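Long-range contacts in putative lipoprotein YerB (Bacillus subtilis, PDB 2PSB), which is of unknown function but is a putative membrane-anchored lipoprotein that interacts with PcrA: residues 58-68 with 83-93; 180-188 with 296-307. All blocks are in the same frame, centred on the assembly; numbering follows the deposited sequence.

How the contacts relate
From the N terminus, contact 1 comes first: residues 58-68 form a hairpin end, and 14 intervening residues, none helical, bring 83-93 back to pack its helix on that hairpin. Contact 2 opens only afterwards, at 180-188, and closes a loop of 107 residues, 61 of them in strands, when 296-307 returns near the C terminus. The two are therefore in series, neither nested nor crossed. Their centres lie about 19 Å apart, yet they touch: A58 CB is 4.1 Å from I297 CB, because strands 54-59 and 293-298 are parallel neighbours, and T65 CG2 is 3.6 Å from Y188 CD1. Strand 293-298 thus connects the helix-covered hairpin with the sheet holding 183-187 and 304-307.

Contact 1 of 2, residues 58-68 with 83-93; sequences ALAEGQITRFL and RSAREYFVTLS
R66 extends CG away from its backbone nitrogen (chi1 -179°), whereas F89 swings its ring back beside its own nitrogen (chi1 -76°), and the side chains meet at about a right angle. CB of R66 lies 4.0 Å from CZ of F89; R66 O meets the ring at its edge, 3.3 Å from CZ. Further along the strand, L68 sets CB 3.6 Å from CD1 of F89, while its CD2 branch reaches CB of L92, also at 3.6 Å. These contacts place the start of helix 87-94, with R86 at the N-cap position, over the side of a beta hairpin from which R66 and L68 project; the axes of 65-68 and 87-93 run within 22° of parallel. The hairpin pairs strands 54-59 and 65-71 through a type II' turn from E61 to I64, with a classic bulge where A60 and E61 face I64. Y88 touches the bulged end: its OH gives a weak hydrogen bond to L59 O at 2.6 Å. Beyond F89, R66 also meets R83 and R86. R86 NH1 lies in plane at the edge of the R66 guanidinium, whereas R66 NH1 stands over the R86 face; the modelled 2.8 Å between these two donors, R66 NH1 and R86 NH1, is doubtful. CD of R83 comes 3.1 Å from NH2 of R66. E61 OE2, 4.0 Å from R86 NH2, is beyond salt-bridge range but may partly offset the charge.

Contact 2 of 2, residues 180-188 with 296-307; sequences ESYNVRVDY and NIVPDLDAASIS
N183 and S307 exchange two backbone hydrogen bonds, the straighter running from N183 N to S307 O at 2.7 Å with an N-H...O angle of 170°. R185 and S305 form the next hydrogen-bonded pair, V184-I306 and V186-A304 are the non-hydrogen-bonded pairs, and D187 N continues the ladder to A303 O at 3.1 Å. This alternation is that of an antiparallel pair, as is the 157° between the axes of 183-187 and 304-307; the pairing starts as the chain leaves the bend at 301-303. R185 projects on the N183 and S305 face. Its CB lies 4.1 Å from S305 O; with CG beside the backbone nitrogen (chi1 -73°) and a bend at chi2, the chain folds back so that CD also stays near S305 O, at 4.0 Å. NE then gives a hydrogen bond to a water at 2.8 Å, which is weakly linked to S307 OG. At the tip, NH2 bonds V184 O at 2.9 Å from well above the carbonyl plane, and the guanidinium has N183 CB over one face. The V184 carbonyl and the water together probably restrain the guanidinium's rotation, and NH1 makes a long, weak ion pair with E198. On the V184 and A304 face, V186 CG1 packs 3.8 Å from V298 CG1. Beyond the strand end, Y188 OH donates to I297 O at 2.7 Å, from above the carbonyl plane. Strand 304-307 lies at one edge of this six-stranded antiparallel sheet, with 183-187 between it and 196-202, while V184 and A304 face strands 230-240 and 255-261.

Contact 1 of 2, residues 58-68 with 83-93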
loop_
_atom_site.group_PDB
_atom_site.type_symbol
_atom_site.label_atom_id
_atom_site.label_comp_id
_atom_site.label_asym_id
_atom_site.label_seq_id
_atom_site.Cartn_x
_atom_site.Cartn_y
_atom_site.Cartn_z
ATOM N N ALA A 58 2.604 3.170 6.004
ATOM C CA ALA A 58 3.069 2.892 7.358
ATOM C C ALA A 58 4.390 3.601 7.584
ATOM O O ALA A 58 5.086 3.964 6.624
ATOM C CB ALA A 58 3.234 1.371 7.585
ATOM N N LEU A 59 4.729 3.817 8.854
ATOM C CA LEU A 59 5.978 4.489 9.195
ATOM C C LEU A 59 7.135 3.616 8.780
ATOM O O LEU A 59 7.102 2.406 8.963
ATOM C CB LEU A 59 6.075 4.766 10.705
ATOM C CG LEU A 59 5.224 5.914 11.266
ATOM C CD1 LEU A 59 5.291 5.922 12.775
ATOM C CD2 LEU A 59 5.718 7.230 10.708
ATOM N N ALA A 60 8.158 4.240 8.213
ATOM C CA ALA A 60 9.352 3.530 7.782
ATOM C C ALA A 60 10.585 4.230 8.362
ATOM O O ALA A 60 11.068 3.872 9.439
ATOM C CB ALA A 60 9.420 3.503 6.258
ATOM N N GLU A 61 11.069 5.241 7.649
ATOM C CA GLU A 61 12.249 6.009 8.053
ATOM C C GLU A 61 11.873 7.188 8.966
ATOM O O GLU A 61 11.262 8.158 8.521
ATOM C CB GLU A 61 12.955 6.531 6.793
ATOM C CG GLU A 61 14.375 7.062 6.980
ATOM C CD GLU A 61 15.421 5.962 7.115
ATOM O OE1 GLU A 61 16.616 6.263 6.909
ATOM O OE2 GLU A 61 15.060 4.808 7.435
ATOM N N GLY A 62 12.234 7.100 10.240
ATOM C CA GLY A 62 11.927 8.178 11.166
ATOM C C GLY A 62 10.452 8.516 11.213
ATOM O O GLY A 62 9.624 7.664 11.536
ATOM N N GLN A 63 10.109 9.759 10.897
ATOM C CA GLN A 63 8.710 10.155 10.910
ATOM C C GLN A 63 8.146 10.169 9.495
ATOM O O GLN A 63 7.105 10.769 9.239
ATOM C CB GLN A 63 8.541 11.540 11.550
ATOM C CG GLN A 63 7.219 11.702 12.290
ATOM C CD GLN A 63 7.096 10.761 13.483
ATOM O OE1 GLN A 63 5.996 10.368 13.864
ATOM N NE2 GLN A 63 8.229 10.402 14.079
ATOM N N ILE A 64 8.842 9.509 8.575
ATOM C CA ILE A 64 8.395 9.447 7.192
ATOM C C ILE A 64 7.707 8.108 6.946
ATOM O O ILE A 64 8.166 7.064 7.424
ATOM C CB ILE A 64 9.583 9.607 6.213
ATOM C CG1 ILE A 64 10.152 11.030 6.312
ATOM C CG2 ILE A 64 9.142 9.307 4.770
ATOM C CD1 ILE A 64 9.265 12.115 5.700
ATOM N N THR A 65 6.598 8.149 6.212
ATOM C CA THR A 65 5.851 6.940 5.899
ATOM C C THR A 65 6.229 6.433 4.517
ATOM O O THR A 65 6.818 7.153 3.712
ATOM C CB THR A 65 4.340 7.175 5.902
ATOM O OG1 THR A 65 4.025 8.197 4.961
ATOM C CG2 THR A 65 3.856 7.575 7.274
ATOM N N ARG A 66 5.863 5.189 4.249
ATOM C CA ARG A 66 6.172 4.565 2.975
ATOM C C ARG A 66 4.989 3.707 2.567
ATOM O O ARG A 66 4.260 3.205 3.419
ATOM C CB ARG A 66 7.441 3.715 3.113
ATOM C CG ARG A 66 7.886 3.037 1.838
ATOM C CD ARG A 66 9.379 3.210 1.659
ATOM N NE ARG A 66 10.106 2.737 2.825
ATOM C CZ ARG A 66 11.286 3.215 3.216
ATOM N NH1 ARG A 66 11.879 2.715 4.293
ATOM N NH2 ARG A 66 11.864 4.202 2.550
ATOM N N PHE A 67 4.826 3.526 1.264
ATOM C CA PHE A 67 3.717 2.757 0.708
ATOM C C PHE A 67 4.086 1.375 0.178
ATOM O O PHE A 67 5.235 1.108 -0.200
ATOM C CB PHE A 67 3.108 3.495 -0.490
ATOM C CG PHE A 67 2.687 4.913 -0.215
ATOM C CD1 PHE A 67 2.626 5.833 -1.260
ATOM C CD2 PHE A 67 2.350 5.330 1.063
ATOM C CE1 PHE A 67 2.239 7.154 -1.038
ATOM C CE2 PHE A 67 1.965 6.646 1.303
ATOM C CZ PHE A 67 1.909 7.563 0.249
ATOM N N LEU A 68 3.078 0.513 0.148
ATOM C CA LEU A 68 3.179 -0.808 -0.459
ATOM C C LEU A 68 1.963 -0.709 -1.374
ATOM O O LEU A 68 0.833 -0.657 -0.896
ATOM C CB LEU A 68 2.980 -1.958 0.530
ATOM C CG LEU A 68 3.087 -3.325 -0.175
ATOM C CD1 LEU A 68 4.534 -3.551 -0.684
ATOM C CD2 LEU A 68 2.679 -4.435 0.764
ATOM N N ARG A 83 11.524 2.207 -3.116
ATOM C CA ARG A 83 12.277 2.395 -1.887
ATOM C C ARG A 83 12.577 1.092 -1.158
ATOM O O ARG A 83 12.180 0.009 -1.586
ATOM C CB ARG A 83 11.511 3.329 -0.940
ATOM C CG ARG A 83 12.138 4.698 -0.746
ATOM C CD ARG A 83 13.481 4.582 -0.061
ATOM N NE ARG A 83 14.088 5.878 0.222
ATOM C CZ ARG A 83 15.194 6.030 0.941
ATOM N NH1 ARG A 83 15.804 4.966 1.444
ATOM N NH2 ARG A 83 15.690 7.240 1.166
ATOM N N SER A 84 13.280 1.228 -0.039
ATOM C CA SER A 84 13.689 0.104 0.801
ATOM C C SER A 84 12.563 -0.734 1.376
ATOM O O SER A 84 11.496 -0.226 1.693
ATOM C CB SER A 84 14.554 0.612 1.951
ATOM O OG SER A 84 15.776 1.107 1.456
ATOM N N ALA A 85 12.829 -2.027 1.538
ATOM C CA ALA A 85 11.847 -2.953 2.080
ATOM C C ALA A 85 11.969 -3.068 3.596
ATOM O O ALA A 85 13.059 -2.931 4.154
ATOM C CB ALA A 85 12.027 -4.325 1.443
ATOM N N ARG A 86 10.836 -3.315 4.249
ATOM C CA ARG A 86 10.772 -3.474 5.697
ATOM C C ARG A 86 10.039 -4.771 5.965
ATOM O O ARG A 86 9.250 -5.209 5.135
ATOM C CB ARG A 86 10.031 -2.289 6.333
ATOM C CG ARG A 86 10.813 -0.987 6.289
ATOM C CD ARG A 86 12.082 -1.101 7.120
ATOM N NE ARG A 86 13.234 -0.503 6.447
ATOM C CZ ARG A 86 13.419 0.804 6.297
ATOM N NH1 ARG A 86 12.528 1.663 6.777
ATOM N NH2 ARG A 86 14.489 1.248 5.659
ATOM N N GLU A 87 10.307 -5.395 7.109
ATOM C CA GLU A 87 9.658 -6.647 7.452
ATOM C C GLU A 87 8.150 -6.594 7.290
ATOM O O GLU A 87 7.582 -7.418 6.571
ATOM C CB GLU A 87 9.996 -7.069 8.886
ATOM C CG GLU A 87 11.367 -7.694 9.032
ATOM C CD GLU A 87 12.360 -6.788 9.724
ATOM O OE1 GLU A 87 12.465 -5.601 9.337
ATOM O OE2 GLU A 87 13.047 -7.274 10.650
ATOM N N TYR A 88 7.503 -5.635 7.948
ATOM C CA TYR A 88 6.057 -5.520 7.852
ATOM C C TYR A 88 5.554 -5.441 6.409
ATOM O O TYR A 88 4.443 -5.874 6.125
ATOM C CB TYR A 88 5.517 -4.337 8.679
ATOM C CG TYR A 88 6.392 -3.108 8.735
ATOM C CD1 TYR A 88 7.411 -2.995 9.689
ATOM C CD2 TYR A 88 6.182 -2.043 7.870
ATOM C CE1 TYR A 88 8.186 -1.846 9.781
ATOM C CE2 TYR A 88 6.957 -0.888 7.951
ATOM C CZ TYR A 88 7.955 -0.796 8.914
ATOM O OH TYR A 88 8.715 0.349 9.029
ATOM N N PHE A 89 6.358 -4.900 5.500
ATOM C CA PHE A 89 5.934 -4.835 4.101
ATOM C C PHE A 89 6.020 -6.213 3.432
ATOM O O PHE A 89 5.179 -6.574 2.606
ATOM C CB PHE A 89 6.774 -3.809 3.324
ATOM C CG PHE A 89 6.398 -2.383 3.616
ATOM C CD1 PHE A 89 5.075 -1.964 3.493
ATOM C CD2 PHE A 89 7.361 -1.455 4.014
ATOM C CE1 PHE A 89 4.709 -0.642 3.763
ATOM C CE2 PHE A 89 7.013 -0.135 4.286
ATOM C CZ PHE A 89 5.679 0.273 4.158
ATOM N N VAL A 90 7.034 -6.989 3.788
ATOM C CA VAL A 90 7.174 -8.326 3.222
ATOM C C VAL A 90 5.949 -9.122 3.648
ATOM O O VAL A 90 5.321 -9.807 2.843
ATOM C CB VAL A 90 8.440 -9.040 3.745
ATOM C CG1 VAL A 90 8.468 -10.475 3.242
ATOM C CG2 VAL A 90 9.681 -8.299 3.293
ATOM N N THR A 91 5.603 -8.996 4.922
ATOM C CA THR A 91 4.458 -9.689 5.501
ATOM C C THR A 91 3.142 -9.288 4.819
ATOM O O THR A 91 2.281 -10.126 4.561
ATOM C CB THR A 91 4.360 -9.377 7.012
ATOM O OG1 THR A 91 5.597 -9.727 7.647
ATOM C CG2 THR A 91 3.226 -10.150 7.658
ATOM N N LEU A 92 2.999 -7.998 4.540
ATOM C CA LEU A 92 1.798 -7.479 3.902
ATOM C C LEU A 92 1.712 -7.963 2.458
ATOM O O LEU A 92 0.649 -8.363 1.994
ATOM C CB LEU A 92 1.806 -5.946 3.953
ATOM C CG LEU A 92 1.711 -5.341 5.360
ATOM C CD1 LEU A 92 1.986 -3.842 5.304
ATOM C CD2 LEU A 92 0.339 -5.626 5.934
ATOM N N SER A 93 2.837 -7.923 1.761
ATOM C CA SER A 93 2.889 -8.375 0.378
ATOM C C SER A 93 2.444 -9.827 0.294
ATOM O O SER A 93 1.671 -10.198 -0.590
ATOM C CB SER A 93 4.314 -8.257 -0.163
ATOM O OG SER A 93 4.371 -8.680 -1.509
#

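Contact 2 of 2, residues 180-188 with 296-307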
loop_
_atom_site.group_PDB
_atom_site.type_symbol
_atom_site.label_atom_id
_atom_site.label_comp_id
_atom_site.label_asym_id
_atom_site.label_seq_id
_atom_site.Cartn_x
_atom_site.Cartn_y
_atom_site.Cartn_z
ATOM N N GLU A 180 -25.128 10.555 4.845
ATOM C CA GLU A 180 -24.064 11.096 5.692
ATOM C C GLU A 180 -22.740 11.271 4.940
ATOM O O GLU A 180 -22.597 10.814 3.802
ATOM C CB GLU A 180 -23.858 10.179 6.904
ATOM C CG GLU A 180 -25.031 10.134 7.894
ATOM C CD GLU A 180 -26.369 9.808 7.242
ATOM O OE1 GLU A 180 -26.432 8.857 6.432
ATOM O OE2 GLU A 180 -27.366 10.497 7.550
ATOM N N SER A 181 -21.775 11.940 5.572
ATOM C CA SER A 181 -20.466 12.162 4.953
ATOM C C SER A 181 -19.420 12.652 5.953
ATOM O O SER A 181 -19.458 13.802 6.392
ATOM C CB SER A 181 -20.580 13.169 3.802
ATOM O OG SER A 181 -19.332 13.362 3.160
ATOM N N TYR A 182 -18.484 11.769 6.298
ATOM C CA TYR A 182 -17.412 12.085 7.239
ATOM C C TYR A 182 -16.034 12.015 6.580
ATOM O O TYR A 182 -15.736 11.081 5.832
ATOM C CB TYR A 182 -17.446 11.111 8.418
ATOM C CG TYR A 182 -18.651 11.268 9.308
ATOM C CD1 TYR A 182 -18.657 12.202 10.338
ATOM C CD2 TYR A 182 -19.796 10.495 9.108
ATOM C CE1 TYR A 182 -19.769 12.366 11.155
ATOM C CE2 TYR A 182 -20.921 10.650 9.916
ATOM C CZ TYR A 182 -20.898 11.590 10.940
ATOM O OH TYR A 182 -21.994 11.765 11.751
ATOM N N ASN A 183 -15.198 13.009 6.860
ATOM C CA ASN A 183 -13.850 13.045 6.316
ATOM C C ASN A 183 -12.900 12.702 7.456
ATOM O O ASN A 183 -13.276 12.783 8.626
ATOM C CB ASN A 183 -13.523 14.431 5.757
ATOM C CG ASN A 183 -14.451 14.839 4.623
ATOM O OD1 ASN A 183 -14.784 14.031 3.759
ATOM N ND2 ASN A 183 -14.861 16.105 4.615
ATOM N N VAL A 184 -11.677 12.315 7.118
ATOM C CA VAL A 184 -10.695 11.950 8.129
ATOM C C VAL A 184 -9.289 12.461 7.817
ATOM O O VAL A 184 -8.908 12.620 6.655
ATOM C CB VAL A 184 -10.635 10.410 8.309
ATOM C CG1 VAL A 184 -10.322 9.742 6.976
ATOM C CG2 VAL A 184 -9.591 10.040 9.347
ATOM N N ARG A 185 -8.535 12.718 8.881
ATOM C CA ARG A 185 -7.162 13.186 8.793
ATOM C C ARG A 185 -6.288 12.261 9.639
ATOM O O ARG A 185 -6.738 11.727 10.648
ATOM C CB ARG A 185 -7.041 14.622 9.322
ATOM C CG ARG A 185 -7.617 15.696 8.406
ATOM C CD ARG A 185 -9.133 15.781 8.468
ATOM N NE ARG A 185 -9.644 16.763 7.512
ATOM C CZ ARG A 185 -9.866 16.515 6.225
ATOM N NH1 ARG A 185 -10.327 17.476 5.434
ATOM N NH2 ARG A 185 -9.653 15.302 5.734
ATOM N N VAL A 186 -5.040 12.076 9.224
ATOM C CA VAL A 186 -4.110 11.216 9.944
ATOM C C VAL A 186 -2.812 11.985 10.118
ATOM O O VAL A 186 -2.203 12.427 9.145
ATOM C CB VAL A 186 -3.816 9.913 9.156
ATOM C CG1 VAL A 186 -2.949 8.972 9.987
ATOM C CG2 VAL A 186 -5.127 9.238 8.763
ATOM N N ASP A 187 -2.398 12.162 11.364
ATOM C CA ASP A 187 -1.166 12.880 11.634
ATOM C C ASP A 187 -0.069 11.930 12.087
ATOM O O ASP A 187 -0.183 11.288 13.127
ATOM C CB ASP A 187 -1.394 13.953 12.696
ATOM C CG ASP A 187 -0.103 14.557 13.187
ATOM O OD1 ASP A 187 0.713 14.997 12.347
ATOM O OD2 ASP A 187 0.095 14.590 14.416
ATOM N N TYR A 188 0.989 11.841 11.288
ATOM C CA TYR A 188 2.121 10.979 11.605
ATOM C C TYR A 188 3.256 11.796 12.199
ATOM O O TYR A 188 4.086 11.266 12.925
ATOM C CB TYR A 188 2.637 10.270 10.349
ATOM C CG TYR A 188 1.804 9.105 9.879
ATOM C CD1 TYR A 188 1.020 9.196 8.727
ATOM C CD2 TYR A 188 1.830 7.893 10.563
ATOM C CE1 TYR A 188 0.294 8.094 8.263
ATOM C CE2 TYR A 188 1.109 6.793 10.115
ATOM C CZ TYR A 188 0.349 6.892 8.967
ATOM O OH TYR A 188 -0.310 5.773 8.516
ATOM N N ASN A 296 -4.174 2.715 6.192
ATOM C CA ASN A 296 -3.240 3.525 6.957
ATOM C C ASN A 296 -2.935 2.880 8.284
ATOM O O ASN A 296 -3.804 2.788 9.147
ATOM C CB ASN A 296 -3.817 4.907 7.225
ATOM C CG ASN A 296 -3.453 5.886 6.167
ATOM O OD1 ASN A 296 -2.352 6.434 6.171
ATOM N ND2 ASN A 296 -4.359 6.109 5.238
ATOM N N ILE A 297 -1.707 2.416 8.452
ATOM C CA ILE A 297 -1.337 1.809 9.712
ATOM C C ILE A 297 -0.778 2.905 10.624
ATOM O O ILE A 297 0.091 3.693 10.228
ATOM C CB ILE A 297 -0.305 0.691 9.492
ATOM C CG1 ILE A 297 -1.004 -0.509 8.839
ATOM C CG2 ILE A 297 0.350 0.293 10.833
ATOM C CD1 ILE A 297 -0.054 -1.488 8.145
ATOM N N VAL A 298 -1.307 2.961 11.839
ATOM C CA VAL A 298 -0.879 3.958 12.817
ATOM C C VAL A 298 -0.555 3.302 14.153
ATOM O O VAL A 298 -1.133 2.278 14.500
ATOM C CB VAL A 298 -2.001 5.013 13.071
ATOM C CG1 VAL A 298 -2.480 5.592 11.752
ATOM C CG2 VAL A 298 -3.160 4.372 13.830
ATOM N N PRO A 299 0.391 3.874 14.912
ATOM C CA PRO A 299 0.729 3.291 16.216
ATOM C C PRO A 299 -0.261 3.719 17.309
ATOM O O PRO A 299 -0.230 3.199 18.416
ATOM C CB PRO A 299 2.151 3.792 16.469
ATOM C CG PRO A 299 2.187 5.094 15.735
ATOM C CD PRO A 299 1.439 4.802 14.460
ATOM N N ASP A 300 -1.146 4.660 16.984
ATOM C CA ASP A 300 -2.147 5.143 17.931
ATOM C C ASP A 300 -3.382 5.647 17.194
ATOM O O ASP A 300 -3.336 6.646 16.480
ATOM C CB ASP A 300 -1.571 6.268 18.796
ATOM C CG ASP A 300 -2.548 6.757 19.857
ATOM O OD1 ASP A 300 -2.179 7.673 20.614
ATOM O OD2 ASP A 300 -3.681 6.240 19.939
ATOM N N LEU A 301 -4.493 4.946 17.386
ATOM C CA LEU A 301 -5.756 5.292 16.745
ATOM C C LEU A 301 -6.116 6.752 17.014
ATOM O O LEU A 301 -7.050 7.295 16.425
ATOM C CB LEU A 301 -6.854 4.353 17.261
ATOM C CG LEU A 301 -8.006 3.970 16.328
ATOM C CD1 LEU A 301 -8.995 5.106 16.256
ATOM C CD2 LEU A 301 -7.468 3.620 14.945
ATOM N N ASP A 302 -5.357 7.385 17.901
ATOM C CA ASP A 302 -5.582 8.778 18.265
ATOM C C ASP A 302 -5.074 9.700 17.162
ATOM O O ASP A 302 -5.468 10.864 17.080
ATOM C CB ASP A 302 -4.854 9.095 19.573
ATOM C CG ASP A 302 -5.671 9.974 20.499
ATOM O OD1 ASP A 302 -5.078 10.530 21.451
ATOM O OD2 ASP A 302 -6.898 10.104 20.284
ATOM N N ALA A 303 -4.192 9.173 16.320
ATOM C CA ALA A 303 -3.629 9.942 15.218
ATOM C C ALA A 303 -4.703 10.312 14.208
ATOM O O ALA A 303 -4.522 11.229 13.414
ATOM C CB ALA A 303 -2.535 9.149 14.540
ATOM N N ALA A 304 -5.822 9.596 14.242
ATOM C CA ALA A 304 -6.923 9.854 13.323
ATOM C C ALA A 304 -7.961 10.784 13.946
ATOM O O ALA A 304 -8.165 10.777 15.161
ATOM C CB ALA A 304 -7.579 8.539 12.918
ATOM N N SER A 305 -8.616 11.578 13.103
ATOM C CA SER A 305 -9.634 12.522 13.547
ATOM C C SER A 305 -10.659 12.736 12.439
ATOM O O SER A 305 -10.325 13.210 11.354
ATOM C CB SER A 305 -8.984 13.857 13.911
ATOM O OG SER A 305 -7.999 13.679 14.916
ATOM N N ILE A 306 -11.909 12.379 12.714
ATOM C CA ILE A 306 -12.977 12.524 11.736
ATOM C C ILE A 306 -13.540 13.938 11.741
ATOM O O ILE A 306 -13.274 14.714 12.655
ATOM C CB ILE A 306 -14.127 11.536 12.018
ATOM C CG1 ILE A 306 -14.734 11.814 13.394
ATOM C CG2 ILE A 306 -13.604 10.117 11.987
ATOM C CD1 ILE A 306 -15.955 10.961 13.712
ATOM N N SER A 307 -14.315 14.264 10.712
ATOM C CA SER A 307 -14.930 15.583 10.582
ATOM C C SER A 307 -16.113 15.531 9.621
ATOM O O SER A 307 -16.095 14.785 8.644
ATOM C CB SER A 307 -13.910 16.604 10.071
ATOM O OG SER A 307 -12.823 16.735 10.966
HETATM O O HOH W 1 -10.211 18.397 9.662
#